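Kojibiose phosphorylase (Gut metagenome, PDB 6W0P) belongs to glycoside hydrolase family 65, whose members join an N-terminal beta-sandwich domain to a helical catalytic domain and a small C-terminal domain. Local coordinates at residues Asn196-Thr201 and Ser213-Asn218; Tyr250-Ile255 and Asp268-Lys273; Leu200-Leu205 and Asn227-Ile232; Phe91-Ile96 and Glu170-Ser175. All coordinates share one frame; numbering follows the deposited sequence.

Contact 1: residues Asn196-Thr201 and Ser213-Asn218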
# COMPACT_ATOMS: atom_id res chain seq x y z
N ASN A 196 10.08 27.13 47.16
CA ASN A 196 11.22 27.37 46.24
C ASN A 196 11.09 26.46 45.01
O ASN A 196 12.08 26.38 44.23
CB ASN A 196 12.57 27.20 46.95
CG ASN A 196 12.86 28.36 47.88
OD1 ASN A 196 13.13 28.16 49.06
ND2 ASN A 196 12.82 29.57 47.33
N SER A 197 9.93 25.85 44.82
CA SER A 197 9.68 24.86 43.75
C SER A 197 8.68 25.44 42.75
O SER A 197 7.75 26.15 43.18
CB SER A 197 9.24 23.55 44.34
OG SER A 197 10.33 22.95 45.04
N ILE A 198 8.90 25.23 41.46
CA ILE A 198 8.00 25.70 40.36
C ILE A 198 7.81 24.53 39.42
O ILE A 198 8.77 23.77 39.28
CB ILE A 198 8.59 26.93 39.66
CG1 ILE A 198 7.59 27.60 38.73
CG2 ILE A 198 9.89 26.60 38.93
CD1 ILE A 198 8.01 28.98 38.26
N GLY A 199 6.64 24.37 38.79
CA GLY A 199 6.39 23.19 37.96
C GLY A 199 5.11 23.25 37.17
O GLY A 199 4.41 24.27 37.24
N LEU A 200 4.83 22.20 36.40
CA LEU A 200 3.61 22.07 35.58
C LEU A 200 3.13 20.63 35.62
O LEU A 200 3.92 19.73 35.95
CB LEU A 200 3.87 22.55 34.15
CG LEU A 200 5.10 21.99 33.44
CD1 LEU A 200 4.85 20.56 32.96
CD2 LEU A 200 5.48 22.90 32.26
N THR A 201 1.85 20.44 35.33
CA THR A 201 1.21 19.13 35.12
C THR A 201 0.49 19.20 33.77
O THR A 201 -0.27 20.18 33.55
CB THR A 201 0.22 18.77 36.23
OG1 THR A 201 0.96 18.66 37.45
CG2 THR A 201 -0.52 17.48 35.95
N SER A 213 6.26 17.94 35.94
CA SER A 213 7.66 18.39 35.89
C SER A 213 7.84 19.52 36.90
O SER A 213 7.12 20.53 36.77
CB SER A 213 8.05 18.85 34.52
OG SER A 213 9.44 19.16 34.51
N VAL A 214 8.76 19.32 37.86
CA VAL A 214 9.05 20.33 38.92
C VAL A 214 10.55 20.61 38.96
O VAL A 214 11.35 19.67 38.84
CB VAL A 214 8.52 19.87 40.29
CG1 VAL A 214 6.99 19.83 40.31
CG2 VAL A 214 9.10 18.53 40.69
N MET A 215 10.92 21.88 39.13
CA MET A 215 12.33 22.27 39.33
C MET A 215 12.45 23.22 40.52
O MET A 215 11.46 23.80 40.95
CB MET A 215 12.91 22.92 38.08
CG MET A 215 12.28 24.22 37.72
SD MET A 215 13.26 24.98 36.42
CE MET A 215 12.17 26.30 35.88
N ARG A 216 13.67 23.29 41.04
CA ARG A 216 14.11 24.26 42.06
C ARG A 216 15.63 24.35 41.94
O ARG A 216 16.21 23.45 41.28
CB ARG A 216 13.73 23.78 43.46
CG ARG A 216 14.58 22.61 43.93
CD ARG A 216 14.01 22.00 45.18
NE ARG A 216 14.38 22.74 46.38
CZ ARG A 216 13.52 23.19 47.28
NH1 ARG A 216 12.21 23.05 47.10
NH2 ARG A 216 13.97 23.83 48.36
N THR A 217 16.25 25.34 42.58
CA THR A 217 17.67 25.72 42.36
C THR A 217 18.28 26.05 43.72
O THR A 217 17.54 25.97 44.72
CB THR A 217 17.79 26.84 41.31
OG1 THR A 217 17.46 28.10 41.89
CG2 THR A 217 16.91 26.63 40.10
N ASN A 218 19.58 26.33 43.73
CA ASN A 218 20.34 26.76 44.94
C ASN A 218 20.46 28.30 44.90
O ASN A 218 21.46 28.84 45.36
CB ASN A 218 21.69 26.02 45.02
CG ASN A 218 22.58 26.26 43.80
OD1 ASN A 218 22.14 26.88 42.84
ND2 ASN A 218 23.81 25.76 43.82
O HOH W 1 14.49 27.42 43.85
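I198 and M215 form an antiparallel hydrogen-bonded pair between strands 197-201 and 213-217, whose axes come within 4.6 Å at an angle of 165°. Nearly straight bonds run both ways, I198 N to M215 O at 3.0 Å and M215 N to I198 O at 2.9 Å, and L200 and S213 repeat the exchange two residues on. The non-hydrogen-bonded pair between them, G199 with V214, draws its CA atoms together to 4.0 Å, an approach eased by the lack of a side chain on G199. On one face of the sheet I198 and M215 lie side by side, with I198 CG2 3.6 Å from M215 CG, and L200 CD1 rests on S213 CB. The same face meets V231 and L233 of strand 230-239 and L171 and L173 of strand 165-174. R216 serves the other side. Its chain bends at chi3 (-82°), bringing NH1 within 2.8 Å of S197 OG, to which it donates; the oxygen sits 21° out of the guanidinium plane, and N196 CB lies over one guanidinium face. L274 of helix 263-277 packs on S197, V214 and R216. At the open end, water 1 accepts from T217 N and also lies close to N196 O. This is a classic antiparallel beta hairpin, one element of the large sheet in the family's N-terminal beta sandwich.

Contact 2: residues Tyr250-Ile255 and Asp268-Lys273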
# COMPACT_ATOMS: atom_id res chain seq x y z
N TYR A 250 17.72 21.36 39.86
CA TYR A 250 17.16 20.02 40.15
C TYR A 250 15.81 19.90 39.45
O TYR A 250 14.97 20.82 39.59
CB TYR A 250 17.03 19.83 41.66
CG TYR A 250 18.32 20.03 42.40
CD1 TYR A 250 18.71 21.29 42.80
CD2 TYR A 250 19.18 18.97 42.67
CE1 TYR A 250 19.90 21.50 43.48
CE2 TYR A 250 20.39 19.17 43.33
CZ TYR A 250 20.75 20.45 43.74
OH TYR A 250 21.91 20.71 44.42
N VAL A 251 15.62 18.81 38.70
CA VAL A 251 14.34 18.49 38.02
C VAL A 251 13.83 17.12 38.51
O VAL A 251 14.65 16.23 38.69
CB VAL A 251 14.52 18.53 36.49
CG1 VAL A 251 13.23 18.25 35.74
CG2 VAL A 251 15.12 19.85 36.04
N THR A 252 12.52 17.00 38.74
CA THR A 252 11.80 15.73 38.96
C THR A 252 10.59 15.70 38.01
O THR A 252 9.88 16.69 37.94
CB THR A 252 11.44 15.53 40.44
OG1 THR A 252 12.68 15.40 41.15
CG2 THR A 252 10.58 14.31 40.66
N ASN A 253 10.46 14.61 37.25
CA ASN A 253 9.35 14.36 36.30
C ASN A 253 8.64 13.11 36.80
O ASN A 253 9.33 12.06 36.93
CB ASN A 253 9.88 14.26 34.87
CG ASN A 253 10.51 15.56 34.40
OD1 ASN A 253 9.85 16.59 34.35
ND2 ASN A 253 11.78 15.53 34.06
N ILE A 254 7.36 13.23 37.14
CA ILE A 254 6.52 12.07 37.58
C ILE A 254 5.47 11.83 36.50
O ILE A 254 4.65 12.75 36.24
CB ILE A 254 5.90 12.29 38.97
CG1 ILE A 254 6.93 12.67 40.02
CG2 ILE A 254 5.14 11.03 39.39
CD1 ILE A 254 7.97 11.59 40.31
N ILE A 255 5.47 10.64 35.91
CA ILE A 255 4.56 10.27 34.79
C ILE A 255 3.53 9.28 35.31
O ILE A 255 3.84 8.55 36.26
CB ILE A 255 5.35 9.71 33.59
CG1 ILE A 255 5.99 8.35 33.90
CG2 ILE A 255 6.39 10.71 33.12
CD1 ILE A 255 6.58 7.68 32.69
N ASP A 268 2.51 15.98 44.68
CA ASP A 268 3.15 15.90 46.02
C ASP A 268 4.35 14.96 45.96
O ASP A 268 5.39 15.27 46.58
CB ASP A 268 2.18 15.46 47.11
CG ASP A 268 2.65 15.95 48.48
OD1 ASP A 268 2.25 17.08 48.85
OD2 ASP A 268 3.46 15.23 49.13
N ILE A 269 4.24 13.83 45.26
CA ILE A 269 5.39 12.91 45.06
C ILE A 269 6.51 13.69 44.35
O ILE A 269 7.65 13.65 44.83
CB ILE A 269 4.97 11.64 44.29
CG1 ILE A 269 3.94 10.84 45.08
CG2 ILE A 269 6.20 10.81 43.92
CD1 ILE A 269 3.12 9.87 44.23
N ALA A 270 6.18 14.44 43.30
CA ALA A 270 7.20 15.18 42.53
C ALA A 270 7.95 16.14 43.46
O ALA A 270 9.20 16.13 43.46
CB ALA A 270 6.57 15.88 41.35
N LEU A 271 7.22 16.91 44.27
CA LEU A 271 7.81 17.94 45.16
C LEU A 271 8.65 17.30 46.27
O LEU A 271 9.70 17.89 46.61
CB LEU A 271 6.70 18.81 45.75
CG LEU A 271 6.07 19.78 44.77
CD1 LEU A 271 5.18 20.78 45.50
CD2 LEU A 271 7.13 20.50 43.95
N THR A 272 8.19 16.18 46.83
CA THR A 272 8.91 15.42 47.89
C THR A 272 10.26 14.94 47.35
O THR A 272 11.30 15.18 48.02
CB THR A 272 8.06 14.26 48.44
OG1 THR A 272 6.79 14.79 48.83
CG2 THR A 272 8.71 13.57 49.61
N LYS A 273 10.29 14.32 46.16
CA LYS A 273 11.56 13.81 45.57
C LYS A 273 12.45 14.99 45.13
O LYS A 273 13.65 14.95 45.41
CB LYS A 273 11.24 12.85 44.42
CG LYS A 273 10.98 11.41 44.86
CD LYS A 273 10.07 10.67 43.91
CE LYS A 273 9.61 9.33 44.42
NZ LYS A 273 10.37 8.24 43.79
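I254 meets A270 in the tightest apolar contact here: I254 CG1 stands 3.5 Å from A270 CB, closer than usual for two carbons. CG1 is placed beside the backbone N, anti to the carbonyl carbon (chi1 -52°), and from there CD1 reaches on to I269 CG2 at 4.1 Å; the two isoleucine side chains cross at about a right angle. T252 adds a methyl, CG2, which lies 3.6 Å from A270 O and 4.1 Å from K273 CB. The small side chain of A270 is consistent with the close seating, since the strand and helix axes approach to 8.0 Å at an angle of 152°.

The polar ends find their partners elsewhere. T252 OG1 is hydrogen-bonded to N152 OD1, while its methyl is the branch lying against A270 O. K273 leans toward the strand at its base, but its chain then leads off, and NZ makes a long, weak ion pair with E151. On the helix itself D268 O accepts two donors from opposite faces of its plane, T272 OG1 at 2.7 Å and T272 N at 3.0 Å.

Helix 263-277 thus lies along strand 245-256, running roughly antiparallel to it, and also touches the neighbouring strand 210-217 through A270, which meets T212 and V214. Farther along the helix, L274 covers T252 and Y250. N253 points away from the helix and meets F91 and F60.

Contact 3: residues Leu200-Leu205 and Asn227-Ile232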
# COMPACT_ATOMS: atom_id res chain seq x y z
N LEU A 200 4.83 22.20 36.40
CA LEU A 200 3.61 22.07 35.58
C LEU A 200 3.13 20.63 35.62
O LEU A 200 3.92 19.73 35.95
CB LEU A 200 3.87 22.55 34.15
CG LEU A 200 5.10 21.99 33.44
CD1 LEU A 200 4.85 20.56 32.96
CD2 LEU A 200 5.48 22.90 32.26
N THR A 201 1.85 20.44 35.33
CA THR A 201 1.21 19.13 35.12
C THR A 201 0.49 19.20 33.77
O THR A 201 -0.27 20.18 33.55
CB THR A 201 0.22 18.77 36.23
OG1 THR A 201 0.96 18.66 37.45
CG2 THR A 201 -0.52 17.48 35.95
N VAL A 202 0.75 18.23 32.90
CA VAL A 202 0.19 18.20 31.53
C VAL A 202 -0.43 16.82 31.30
O VAL A 202 -0.13 15.90 32.08
CB VAL A 202 1.26 18.54 30.47
CG1 VAL A 202 1.59 20.01 30.47
CG2 VAL A 202 2.52 17.71 30.65
N LYS A 203 -1.25 16.72 30.27
CA LYS A 203 -1.92 15.47 29.89
C LYS A 203 -1.84 15.33 28.37
O LYS A 203 -1.88 16.37 27.68
CB LYS A 203 -3.37 15.49 30.38
CG LYS A 203 -4.11 14.17 30.23
CD LYS A 203 -5.50 14.22 30.85
CE LYS A 203 -6.30 12.95 30.60
NZ LYS A 203 -7.41 12.81 31.57
N THR A 204 -1.70 14.09 27.89
CA THR A 204 -1.64 13.75 26.45
C THR A 204 -3.02 13.94 25.84
O THR A 204 -4.00 13.83 26.60
CB THR A 204 -1.15 12.31 26.25
OG1 THR A 204 -2.04 11.44 26.94
CG2 THR A 204 0.26 12.11 26.75
N LEU A 205 -3.07 14.16 24.53
CA LEU A 205 -4.30 14.48 23.75
C LEU A 205 -5.36 13.41 24.00
O LEU A 205 -6.50 13.78 24.26
CB LEU A 205 -3.97 14.53 22.26
CG LEU A 205 -2.85 15.49 21.82
CD1 LEU A 205 -2.82 15.63 20.30
CD2 LEU A 205 -3.03 16.87 22.46
N ASN A 227 3.00 30.41 32.67
CA ASN A 227 2.29 30.52 31.36
C ASN A 227 1.71 29.16 30.96
O ASN A 227 2.05 28.15 31.59
CB ASN A 227 3.24 31.05 30.29
CG ASN A 227 3.98 32.25 30.83
OD1 ASN A 227 3.36 33.14 31.40
ND2 ASN A 227 5.29 32.24 30.69
N GLN A 228 0.89 29.13 29.93
CA GLN A 228 0.23 27.87 29.50
C GLN A 228 1.35 26.87 29.12
O GLN A 228 2.15 27.15 28.20
CB GLN A 228 -0.84 28.18 28.46
CG GLN A 228 -0.33 28.42 27.05
CD GLN A 228 -0.02 27.12 26.34
OE1 GLN A 228 -0.32 26.03 26.85
NE2 GLN A 228 0.59 27.21 25.16
N LYS A 229 1.47 25.79 29.89
CA LYS A 229 2.39 24.63 29.66
C LYS A 229 3.87 25.05 29.73
O LYS A 229 4.70 24.25 29.28
CB LYS A 229 2.06 23.96 28.33
CG LYS A 229 0.67 23.35 28.27
CD LYS A 229 0.47 22.24 27.26
CE LYS A 229 1.08 22.52 25.91
NZ LYS A 229 0.34 23.58 25.18
N GLU A 230 4.21 26.21 30.30
CA GLU A 230 5.63 26.56 30.59
C GLU A 230 5.72 27.36 31.90
O GLU A 230 4.84 28.21 32.17
CB GLU A 230 6.31 27.26 29.41
CG GLU A 230 6.00 28.74 29.28
CD GLU A 230 6.75 29.47 28.18
OE1 GLU A 230 7.67 28.88 27.58
OE2 GLU A 230 6.39 30.64 27.92
N VAL A 231 6.77 27.10 32.68
CA VAL A 231 7.13 27.94 33.85
C VAL A 231 8.57 28.40 33.68
O VAL A 231 9.35 27.71 33.04
CB VAL A 231 6.87 27.20 35.17
CG1 VAL A 231 5.38 26.88 35.29
CG2 VAL A 231 7.72 25.94 35.31
N ILE A 232 8.87 29.59 34.20
CA ILE A 232 10.19 30.26 34.04
C ILE A 232 10.62 30.78 35.42
O ILE A 232 9.77 31.32 36.14
CB ILE A 232 10.12 31.37 32.97
CG1 ILE A 232 9.50 30.87 31.67
CG2 ILE A 232 11.49 31.99 32.74
CD1 ILE A 232 9.32 31.95 30.62
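K229 NZ is held by two side-chain oxygens: it donates to Q228 OE1 at 3.0 Å, on a lone pair in the carbonyl plane, and it is also hydrogen-bonded to N176 OD1. The lysine belongs to a type II beta turn, N227 to E230, that joins strands 223-227 and 230-239 in the smaller sheet of the N-terminal beta sandwich. Two backbone bonds close the turn, N227 N to E230 O at 2.9 Å and E230 N to N227 O at 3.2 Å, and K229 takes up the positive phi (64°) that this turn requires at its third position. The central peptide of the turn is held at both ends: its N-H, K229 N, is bonded to E191 OE2 and its carbonyl, Q228 O, to N176 ND2.

Across the sandwich, the larger sheet contributes strand 200-204, which presents L200 and V202 to the turn. V202 CG1 lies 4.1 Å from K229 CD, the two side chains crossing at about a right angle, so the aliphatic part of the lysine does the packing. Beyond it the chain bends at chi3 (-44°) and chi4, which turns the ammonium group back toward Q228. V231 also points toward the larger sheet and is flanked by L173 and E191. No bond links the two segments, so the contact rests on van der Waals packing, of V202 against the lysine chain and of L200 against the turn's backbone. The CD2 methyl of L200 comes 4.0 Å from E230 CA and 3.4 Å from K229 O, the same carbonyl oxygen that pairs with the backbone of S175.

Contact 4: residues Phe91-Ile96 and Glu170-Ser175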
# COMPACT_ATOMS: atom_id res chain seq x y z
N PHE A 91 13.21 20.27 29.92
CA PHE A 91 13.50 20.71 31.32
C PHE A 91 14.94 21.19 31.45
O PHE A 91 15.38 21.45 32.57
CB PHE A 91 13.18 19.60 32.32
CG PHE A 91 13.80 18.26 32.04
CD1 PHE A 91 15.17 18.05 32.23
CD2 PHE A 91 13.02 17.19 31.63
CE1 PHE A 91 15.73 16.82 31.97
CE2 PHE A 91 13.59 15.95 31.38
CZ PHE A 91 14.94 15.77 31.56
N PHE A 92 15.67 21.29 30.33
CA PHE A 92 17.07 21.80 30.30
C PHE A 92 17.10 23.18 29.64
O PHE A 92 18.16 23.83 29.66
CB PHE A 92 17.98 20.82 29.56
CG PHE A 92 18.39 19.58 30.33
CD1 PHE A 92 18.68 19.63 31.68
CD2 PHE A 92 18.55 18.37 29.67
CE1 PHE A 92 19.09 18.49 32.36
CE2 PHE A 92 18.97 17.24 30.35
CZ PHE A 92 19.24 17.30 31.70
N LYS A 93 15.96 23.62 29.10
CA LYS A 93 15.85 24.89 28.34
C LYS A 93 16.24 26.08 29.21
O LYS A 93 15.74 26.22 30.34
CB LYS A 93 14.43 25.11 27.81
CG LYS A 93 14.32 26.34 26.92
CD LYS A 93 13.03 26.39 26.16
CE LYS A 93 12.80 27.76 25.54
NZ LYS A 93 11.46 27.85 24.92
N ILE A 94 17.14 26.91 28.70
CA ILE A 94 17.49 28.21 29.32
C ILE A 94 17.39 29.31 28.27
O ILE A 94 17.30 29.00 27.06
CB ILE A 94 18.90 28.18 29.96
CG1 ILE A 94 20.00 28.14 28.90
CG2 ILE A 94 19.01 27.02 30.94
CD1 ILE A 94 21.41 28.09 29.46
N ARG A 95 17.46 30.56 28.74
CA ARG A 95 17.78 31.72 27.89
C ARG A 95 18.84 32.54 28.61
O ARG A 95 18.69 32.81 29.83
CB ARG A 95 16.52 32.51 27.54
CG ARG A 95 15.56 31.72 26.67
CD ARG A 95 14.30 32.49 26.36
NE ARG A 95 14.52 33.47 25.32
CZ ARG A 95 13.97 34.69 25.29
NH1 ARG A 95 13.20 35.13 26.28
NH2 ARG A 95 14.25 35.50 24.28
N ILE A 96 19.87 32.94 27.87
CA ILE A 96 20.91 33.84 28.40
C ILE A 96 20.94 35.12 27.55
O ILE A 96 21.00 35.01 26.32
CB ILE A 96 22.25 33.11 28.48
CG1 ILE A 96 22.14 31.88 29.38
CG2 ILE A 96 23.34 34.07 28.95
CD1 ILE A 96 23.40 31.03 29.46
N GLU A 170 17.34 32.74 32.30
CA GLU A 170 15.98 32.15 32.44
C GLU A 170 16.11 30.62 32.44
O GLU A 170 16.71 30.11 31.50
CB GLU A 170 15.06 32.62 31.31
CG GLU A 170 14.89 34.13 31.22
CD GLU A 170 13.99 34.63 30.09
OE1 GLU A 170 13.51 33.80 29.29
OE2 GLU A 170 13.80 35.85 30.00
N LEU A 171 15.58 29.94 33.46
CA LEU A 171 15.38 28.48 33.46
C LEU A 171 13.91 28.18 33.11
O LEU A 171 13.01 28.71 33.80
CB LEU A 171 15.75 27.88 34.83
CG LEU A 171 17.12 28.23 35.39
CD1 LEU A 171 17.40 27.37 36.61
CD2 LEU A 171 18.22 28.05 34.36
N HIS A 172 13.71 27.34 32.09
CA HIS A 172 12.37 26.96 31.57
C HIS A 172 12.09 25.47 31.81
O HIS A 172 13.02 24.64 31.65
CB HIS A 172 12.29 27.27 30.08
CG HIS A 172 12.42 28.71 29.70
ND1 HIS A 172 11.61 29.29 28.74
CD2 HIS A 172 13.28 29.66 30.10
CE1 HIS A 172 11.97 30.54 28.57
NE2 HIS A 172 12.98 30.80 29.40
N LEU A 173 10.84 25.15 32.17
CA LEU A 173 10.18 23.87 31.81
C LEU A 173 9.18 24.20 30.70
O LEU A 173 8.26 25.00 30.97
CB LEU A 173 9.48 23.25 33.02
CG LEU A 173 10.30 23.17 34.30
CD1 LEU A 173 9.45 22.60 35.41
CD2 LEU A 173 11.56 22.33 34.10
N ASP A 174 9.39 23.65 29.51
CA ASP A 174 8.67 23.99 28.27
C ASP A 174 7.94 22.74 27.78
O ASP A 174 8.63 21.82 27.30
CB ASP A 174 9.63 24.50 27.18
CG ASP A 174 8.94 24.75 25.85
OD1 ASP A 174 7.70 24.65 25.83
OD2 ASP A 174 9.65 25.04 24.84
N SER A 175 6.61 22.69 27.89
CA SER A 175 5.83 21.53 27.39
C SER A 175 4.97 21.96 26.20
O SER A 175 3.95 21.30 25.95
CB SER A 175 5.04 20.86 28.48
OG SER A 175 4.46 19.65 28.00
O HOH W 2 11.34 33.87 27.91
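R95 and E170 exchange two backbone hydrogen bonds as an antiparallel pair, R95 N to E170 O at 2.9 Å and E170 N to R95 O at 2.8 Å. A third bond, H172 N to K93 O at 2.9 Å, extends the pairing beyond the strand 94-96. K93 O has a second donor in R249 NH2, while R249 NH1 serves H172 O, so one guanidinium satisfies two carbonyls.

The side-chain acceptor E170 OE1 is crowded with donors. H172 NE2 donates a hydrogen bond to it at 3.0 Å, almost in the imidazole plane and on the anti lone pair; water 2 donates at 2.6 Å from its O to OE1; and R95 NH1 makes only a weak salt bridge at 3.3 Å from OE1, with the guanidinium and carboxylate planes 67° apart. Water 2 in turn accepts from R95 NH1. The firmer charge partners lie outside: K168 for E170 OE2 and E102 for R95 NE.

K93, with CG anti to the backbone N (chi1 -175°) and an extended chain, runs past the H172 ring, its CE 3.7 Å from ND1. It ends at D174 OD2 in another weak salt bridge, NZ to OD2 3.3 Å, while D174 OD1 accepts from N176 N. R95 CD also packs on the imidazole.

Strand 165-174 lies between strands 94-98 and 230-239 in the smaller sheet. I94 and L171 touch on the face toward strands 152-161 and 245-256, and L173 reaches S213 and M215 of strand 210-217.

Overall arrangement
All four contacts belong to one beta sandwich and its covering helix. Contacts 1 and 2, with centres 8 Å apart, are joined within the larger sheet by V214 N to T252 O at 2.9 Å. Contacts 3 and 4 meet in the smaller sheet, where K229 O lies 2.8 Å from S175 N. Between the sheets, M215 CE of contact 1 comes 3.3 Å from L171 O of contact 4, and contact 3 spans the same interface through L200, which it shares with contact 1. Contacts 2 and 4 are farthest apart, about 17 Å between centres, yet N253 ND2 still lies 3.2 Å from F91 CD2. Helix 263-277 packs on part of the outer face of the larger sheet, the face of V214 and T252.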